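Local coordinates for acyl-coenzyme A oxidase acox-1.2 (Caenorhabditis elegans, PDB 5K3J), which catalyses the FAD-dependent first step of peroxisomal beta-oxidation on ascaroside pheromone CoA thioesters with a five-carbon omega side chain, yielding hydrogen peroxide, at residues 52-57 / 81-86; 98-103 / 139-144. One frame throughout, in Å; residues are numbered along the deposited sequence.

In the fold
Contact 1 (52-57 / 81-86) and contact 2 (98-103 / 139-144) lie in series along the acyl-CoA oxidase N-terminal region, their centres about 11 Å apart. Contact 1 closes before contact 2 opens, and helix 84-87, where the first ends, is followed by helix 93-103, where the second begins. They meet directly: T81 OG1 and R141 NH1 are 2.9 Å apart in a probable hydrogen bond, and L84 packs against L99. Helix 66-82 is common ground, since contact 1 joins its C-terminal end to an earlier loop and contact 2 lies against its I77 and L80. Both also touch the second subunit, which places this helical region at the homodimer interface.

Contact 1 (52-57 / 81-86); sequences IPELAD and TKYLNQ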
loop_
_atom_site.group_PDB
_atom_site.type_symbol
_atom_site.label_atom_id
_atom_site.label_comp_id
_atom_site.label_asym_id
_atom_site.label_seq_id
_atom_site.Cartn_x
_atom_site.Cartn_y
_atom_site.Cartn_z
ATOM N N ILE A 52 0.771 -7.695 34.510
ATOM C CA ILE A 52 1.025 -9.092 34.181
ATOM C C ILE A 52 2.131 -9.211 33.137
ATOM O O ILE A 52 1.922 -8.912 31.960
ATOM C CB ILE A 52 -0.251 -9.783 33.660
ATOM C CG1 ILE A 52 -1.437 -9.454 34.574
ATOM C CG2 ILE A 52 -0.037 -11.288 33.537
ATOM C CD1 ILE A 52 -2.780 -9.508 33.877
ATOM N N PRO A 53 3.322 -9.647 33.572
ATOM C CA PRO A 53 4.525 -9.693 32.727
ATOM C C PRO A 53 4.443 -10.658 31.543
ATOM O O PRO A 53 5.023 -10.383 30.500
ATOM C CB PRO A 53 5.622 -10.132 33.711
ATOM C CG PRO A 53 4.889 -10.836 34.803
ATOM C CD PRO A 53 3.590 -10.119 34.941
ATOM N N GLU A 54 3.724 -11.764 31.702
ATOM C CA GLU A 54 3.664 -12.794 30.667
ATOM C C GLU A 54 2.848 -12.324 29.455
ATOM O O GLU A 54 2.884 -12.945 28.378
ATOM C CB GLU A 54 3.051 -14.076 31.192
ATOM C CG GLU A 54 3.825 -14.689 32.358
ATOM C CD GLU A 54 3.267 -14.264 33.697
ATOM O OE1 GLU A 54 2.111 -14.622 34.019
ATOM O OE2 GLU A 54 3.995 -13.574 34.432
ATOM N N LEU A 55 2.126 -11.216 29.612
ATOM C CA LEU A 55 1.278 -10.694 28.545
ATOM C C LEU A 55 2.031 -9.725 27.640
ATOM O O LEU A 55 1.459 -9.212 26.680
ATOM C CB LEU A 55 0.054 -10.006 29.142
ATOM C CG LEU A 55 -1.024 -10.894 29.753
ATOM C CD1 LEU A 55 -2.293 -10.092 30.009
ATOM C CD2 LEU A 55 -1.309 -12.088 28.856
ATOM N N ALA A 56 3.298 -9.460 27.950
ATOM C CA ALA A 56 4.108 -8.607 27.090
ATOM C C ALA A 56 4.578 -9.401 25.881
ATOM O O ALA A 56 4.696 -10.621 25.950
ATOM C CB ALA A 56 5.290 -8.028 27.859
ATOM N N ASP A 57 4.817 -8.710 24.770
ATOM C CA ASP A 57 5.384 -9.349 23.589
ATOM C C ASP A 57 6.709 -10.005 23.959
ATOM O O ASP A 57 7.543 -9.384 24.617
ATOM C CB ASP A 57 5.587 -8.333 22.463
ATOM C CG ASP A 57 4.292 -7.670 22.027
ATOM O OD1 ASP A 57 3.220 -8.283 22.194
ATOM O OD2 ASP A 57 4.342 -6.536 21.506
ATOM N N THR A 81 -6.370 -16.233 27.687
ATOM C CA THR A 81 -7.611 -16.952 27.950
ATOM C C THR A 81 -7.736 -17.287 29.435
ATOM O O THR A 81 -8.830 -17.239 30.001
ATOM C CB THR A 81 -7.697 -18.237 27.107
ATOM O OG1 THR A 81 -7.693 -17.889 25.716
ATOM C CG2 THR A 81 -8.968 -19.014 27.421
ATOM N N LYS A 82 -6.611 -17.604 30.068
ATOM C CA LYS A 82 -6.597 -17.864 31.504
ATOM C C LYS A 82 -6.963 -16.607 32.287
ATOM O O LYS A 82 -7.808 -16.645 33.181
ATOM C CB LYS A 82 -5.226 -18.378 31.944
ATOM C CG LYS A 82 -4.833 -17.963 33.352
ATOM C CD LYS A 82 -3.408 -18.353 33.688
ATOM C CE LYS A 82 -2.873 -17.486 34.814
ATOM N NZ LYS A 82 -3.883 -17.276 35.891
ATOM N N TYR A 83 -6.329 -15.491 31.938
ATOM C CA TYR A 83 -6.575 -14.225 32.621
ATOM C C TYR A 83 -7.856 -13.540 32.145
ATOM O O TYR A 83 -8.169 -12.437 32.593
ATOM C CB TYR A 83 -5.392 -13.271 32.427
ATOM C CG TYR A 83 -4.148 -13.621 33.221
ATOM C CD1 TYR A 83 -4.099 -13.425 34.596
ATOM C CD2 TYR A 83 -3.014 -14.122 32.592
ATOM C CE1 TYR A 83 -2.964 -13.734 35.326
ATOM C CE2 TYR A 83 -1.872 -14.432 33.312
ATOM C CZ TYR A 83 -1.854 -14.236 34.678
ATOM O OH TYR A 83 -0.724 -14.545 35.399
ATOM N N LEU A 84 -8.602 -14.190 31.254
ATOM C CA LEU A 84 -9.748 -13.546 30.612
ATOM C C LEU A 84 -10.858 -13.168 31.597
ATOM O O LEU A 84 -11.419 -12.076 31.510
ATOM C CB LEU A 84 -10.324 -14.442 29.511
ATOM C CG LEU A 84 -11.377 -13.779 28.617
ATOM C CD1 LEU A 84 -10.794 -12.554 27.948
ATOM C CD2 LEU A 84 -11.921 -14.742 27.571
ATOM N N ASN A 85 -11.172 -14.064 32.529
ATOM C CA ASN A 85 -12.266 -13.831 33.472
ATOM C C ASN A 85 -11.904 -12.860 34.587
ATOM O O ASN A 85 -12.778 -12.325 35.270
ATOM C CB ASN A 85 -12.734 -15.153 34.077
ATOM C CG ASN A 85 -13.912 -15.743 33.334
ATOM O OD1 ASN A 85 -14.418 -15.148 32.383
ATOM N ND2 ASN A 85 -14.352 -16.922 33.760
ATOM N N GLN A 86 -10.608 -12.641 34.774
ATOM C CA GLN A 86 -10.144 -11.658 35.741
ATOM C C GLN A 86 -10.311 -10.254 35.176
ATOM O O GLN A 86 -10.819 -9.347 35.840
ATOM C CB GLN A 86 -8.675 -11.880 36.094
ATOM C CG GLN A 86 -8.320 -13.239 36.640
ATOM C CD GLN A 86 -6.894 -13.268 37.152
ATOM O OE1 GLN A 86 -6.323 -12.231 37.500
ATOM N NE2 GLN A 86 -6.306 -14.456 37.194
#
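The phenol of Y83 gives its hydroxyl proton to E54, with OH 3.2 Å from E54 OE1, and reaches that oxygen almost along its C-O bond. The two side chains cross at about a right angle, and the carboxylate plane is turned 45° from the ring, so the acid stands twisted at the ring's edge. A bend in the E54 chain (chi2 95°) brings OE1 there.

I52 meets the ring from above one face. Its CG2 methyl makes a CH-pi contact, 4.0 Å from the Y83 centroid and 28° off the normal, leaning toward the hydroxyl end: I52 CG2 is 3.6 Å from Y83 CZ. CG2 is anti to the backbone N, which carries it there, while the CG1-CD1 branch lies over the same face nearer CG, I52 CD1 4.2 Å from Y83 CD1. K82 CE lies over the opposite face, toward its rim, leaving the phenol between isoleucine and lysine carbons.

The 3-10 turn 53-55, with I52 just before it, joins the loop after helix 36-49 to the end of helix 66-82 in the N-terminal acyl-CoA oxidase region, away from the ligand sites. Y83 precedes helix 84-87. R75 and K76 tie the turn back to helix 66-82 by bonding to the carbonyls of E54 and L55, while L55 and L84 pack on helix 93-103.

Contact 2 (98-103 / 139-144); sequences HLHREV and RRREII
H100 and R141 approach from opposite directions and meet through polar atoms, H100 NE2 lying 3.0 Å from R141 NH2. The imidazole nitrogen comes to the edge of the guanidinium, near its plane, while the two flat groups stand 77° apart and do not stack. R141 arrives there on a chain extended from CG to NE, which covers about half of the 14.5 Å between the CA atoms of H100 and R141.

Other polar partners fix both groups. H100 ND1 bonds to S96 O one turn back in its helix, settling the rotation of the ring. An alanine in place of H100 would probably leave S96 O without its side-chain donor, open a gap beside I77 and L80, and take from R141 NH2 the neighbour at its edge. R141 NH2 forms a salt bridge with D115, which probably balances the buried charge, and NH1 hydrogen-bonds T81 OG1.

A second charged pair lies within 139-144: R140 NH1 and E142 OE2 are 3.1 Å apart, with an N-H...O angle of 147° and the donor on the anti side of the carboxylate, tilted out of its plane. E142 also pairs with R137, and R140 NH2 reaches A662 O of the second subunit.

Backbone bonds shape the turn. A Schellman motif, with E142 N to R137 O and R141 N to A138 O, ends helix 128-139, and R141 takes the positive phi of its C-prime position.

Packing places the pair beside helix 66-82: H100 lies on I77 and L80, R141 on I77. The H100 side chain is about 8 Å from the bound ascaroside-CoA, and its neighbour R101 touches E299, a specificity residue. Side chains of helix 93-103 touch helices 36-49 (through L99), 66-82 and 287-315, while the chain beyond R141 leads to strand 147-148.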
loop_
_atom_site.group_PDB
_atom_site.type_symbol
_atom_site.label_atom_id
_atom_site.label_comp_id
_atom_site.label_asym_id
_atom_site.label_seq_id
_atom_site.Cartn_x
_atom_site.Cartn_y
_atom_site.Cartn_z
ATOM N N HIS A 98 -10.906 -4.754 22.907
ATOM C CA HIS A 98 -9.838 -3.917 23.444
ATOM C C HIS A 98 -8.715 -4.783 23.997
ATOM O O HIS A 98 -7.538 -4.520 23.754
ATOM C CB HIS A 98 -10.350 -2.987 24.541
ATOM C CG HIS A 98 -9.257 -2.271 25.273
ATOM N ND1 HIS A 98 -8.654 -1.130 24.786
ATOM C CD2 HIS A 98 -8.638 -2.551 26.444
ATOM C CE1 HIS A 98 -7.723 -0.730 25.632
ATOM N NE2 HIS A 98 -7.692 -1.574 26.648
ATOM N N LEU A 99 -9.090 -5.821 24.737
ATOM C CA LEU A 99 -8.115 -6.700 25.367
ATOM C C LEU A 99 -7.248 -7.427 24.339
ATOM O O LEU A 99 -6.038 -7.553 24.518
ATOM C CB LEU A 99 -8.823 -7.712 26.268
ATOM C CG LEU A 99 -7.896 -8.650 27.034
ATOM C CD1 LEU A 99 -6.993 -7.844 27.938
ATOM C CD2 LEU A 99 -8.689 -9.667 27.836
ATOM N N HIS A 100 -7.865 -7.890 23.256
ATOM C CA HIS A 100 -7.142 -8.652 22.247
ATOM C C HIS A 100 -6.363 -7.742 21.301
ATOM O O HIS A 100 -5.236 -8.062 20.921
ATOM C CB HIS A 100 -8.107 -9.543 21.464
ATOM C CG HIS A 100 -8.599 -10.723 22.243
ATOM N ND1 HIS A 100 -9.650 -10.645 23.133
ATOM C CD2 HIS A 100 -8.173 -12.007 22.281
ATOM C CE1 HIS A 100 -9.853 -11.830 23.679
ATOM N NE2 HIS A 100 -8.970 -12.676 23.177
ATOM N N ARG A 101 -6.952 -6.607 20.927
ATOM C CA ARG A 101 -6.255 -5.649 20.070
ATOM C C ARG A 101 -4.997 -5.132 20.756
ATOM O O ARG A 101 -4.020 -4.790 20.093
ATOM C CB ARG A 101 -7.153 -4.467 19.698
ATOM C CG ARG A 101 -8.159 -4.731 18.584
ATOM C CD ARG A 101 -9.016 -3.493 18.348
ATOM N NE ARG A 101 -10.067 -3.697 17.355
ATOM C CZ ARG A 101 -11.218 -3.035 17.360
ATOM N NH1 ARG A 101 -11.460 -2.146 18.315
ATOM N NH2 ARG A 101 -12.133 -3.266 16.425
ATOM N N GLU A 102 -5.027 -5.072 22.084
ATOM C CA GLU A 102 -3.876 -4.597 22.836
ATOM C C GLU A 102 -2.893 -5.710 23.150
ATOM O O GLU A 102 -1.731 -5.636 22.763
ATOM C CB GLU A 102 -4.311 -3.923 24.138
ATOM C CG GLU A 102 -3.130 -3.567 25.033
ATOM C CD GLU A 102 -3.519 -2.662 26.186
ATOM O OE1 GLU A 102 -3.404 -3.094 27.354
ATOM O OE2 GLU A 102 -3.932 -1.511 25.929
ATOM N N VAL A 103 -3.355 -6.735 23.859
ATOM C CA VAL A 103 -2.475 -7.827 24.274
ATOM C C VAL A 103 -1.976 -8.633 23.076
ATOM O O VAL A 103 -0.770 -8.737 22.848
ATOM C CB VAL A 103 -3.173 -8.781 25.256
ATOM C CG1 VAL A 103 -2.251 -9.932 25.617
ATOM C CG2 VAL A 103 -3.597 -8.030 26.498
ATOM N N ARG A 139 -17.764 -20.441 23.225
ATOM C CA ARG A 139 -17.540 -19.273 24.074
ATOM C C ARG A 139 -16.578 -19.557 25.227
ATOM O O ARG A 139 -15.864 -18.662 25.684
ATOM C CB ARG A 139 -18.873 -18.755 24.622
ATOM C CG ARG A 139 -19.626 -17.836 23.656
ATOM C CD ARG A 139 -21.108 -17.683 24.025
ATOM N NE ARG A 139 -21.610 -16.350 23.690
ATOM C CZ ARG A 139 -22.898 -16.038 23.549
ATOM N NH1 ARG A 139 -23.837 -16.967 23.696
ATOM N NH2 ARG A 139 -23.252 -14.795 23.251
ATOM N N ARG A 140 -16.564 -20.802 25.693
ATOM C CA ARG A 140 -15.654 -21.212 26.758
ATOM C C ARG A 140 -14.318 -21.643 26.162
ATOM O O ARG A 140 -13.436 -22.139 26.862
ATOM C CB ARG A 140 -16.260 -22.356 27.573
ATOM C CG ARG A 140 -17.761 -22.238 27.786
ATOM C CD ARG A 140 -18.310 -23.445 28.529
ATOM N NE ARG A 140 -18.178 -23.304 29.975
ATOM C CZ ARG A 140 -17.418 -24.084 30.736
ATOM N NH1 ARG A 140 -16.716 -25.067 30.188
ATOM N NH2 ARG A 140 -17.357 -23.883 32.045
ATOM N N ARG A 141 -14.190 -21.441 24.856
ATOM C CA ARG A 141 -12.990 -21.794 24.107
ATOM C C ARG A 141 -12.575 -23.234 24.396
ATOM O O ARG A 141 -11.388 -23.540 24.523
ATOM C CB ARG A 141 -11.855 -20.807 24.410
ATOM C CG ARG A 141 -12.141 -19.422 23.850
ATOM C CD ARG A 141 -11.019 -18.425 24.107
ATOM N NE ARG A 141 -11.198 -17.224 23.296
ATOM C CZ ARG A 141 -10.418 -16.147 23.361
ATOM N NH1 ARG A 141 -9.399 -16.101 24.215
ATOM N NH2 ARG A 141 -10.660 -15.105 22.575
ATOM N N GLU A 142 -13.576 -24.107 24.506
ATOM C CA GLU A 142 -13.350 -25.546 24.567
ATOM C C GLU A 142 -12.899 -26.041 23.207
ATOM O O GLU A 142 -12.123 -26.993 23.100
ATOM C CB GLU A 142 -14.617 -26.299 24.979
ATOM C CG GLU A 142 -15.069 -26.097 26.412
ATOM C CD GLU A 142 -16.180 -27.057 26.799
ATOM O OE1 GLU A 142 -16.153 -28.208 26.316
ATOM O OE2 GLU A 142 -17.082 -26.659 27.569
ATOM N N ILE A 143 -13.409 -25.395 22.164
ATOM C CA ILE A 143 -13.129 -25.796 20.794
ATOM C C ILE A 143 -12.743 -24.576 19.968
ATOM O O ILE A 143 -13.125 -23.450 20.288
ATOM C CB ILE A 143 -14.342 -26.497 20.146
ATOM C CG1 ILE A 143 -15.562 -25.564 20.126
ATOM C CG2 ILE A 143 -14.671 -27.789 20.884
ATOM C CD1 ILE A 143 -16.822 -26.219 19.634
ATOM N N ILE A 144 -11.971 -24.800 18.911
ATOM C CA ILE A 144 -11.581 -23.724 18.004
ATOM C C ILE A 144 -12.278 -23.903 16.662
ATOM O O ILE A 144 -12.234 -24.984 16.079
ATOM C CB ILE A 144 -10.060 -23.687 17.789
ATOM C CG1 ILE A 144 -9.328 -23.639 19.135
ATOM C CG2 ILE A 144 -9.683 -22.497 16.926
ATOM C CD1 ILE A 144 -7.832 -23.871 19.040
#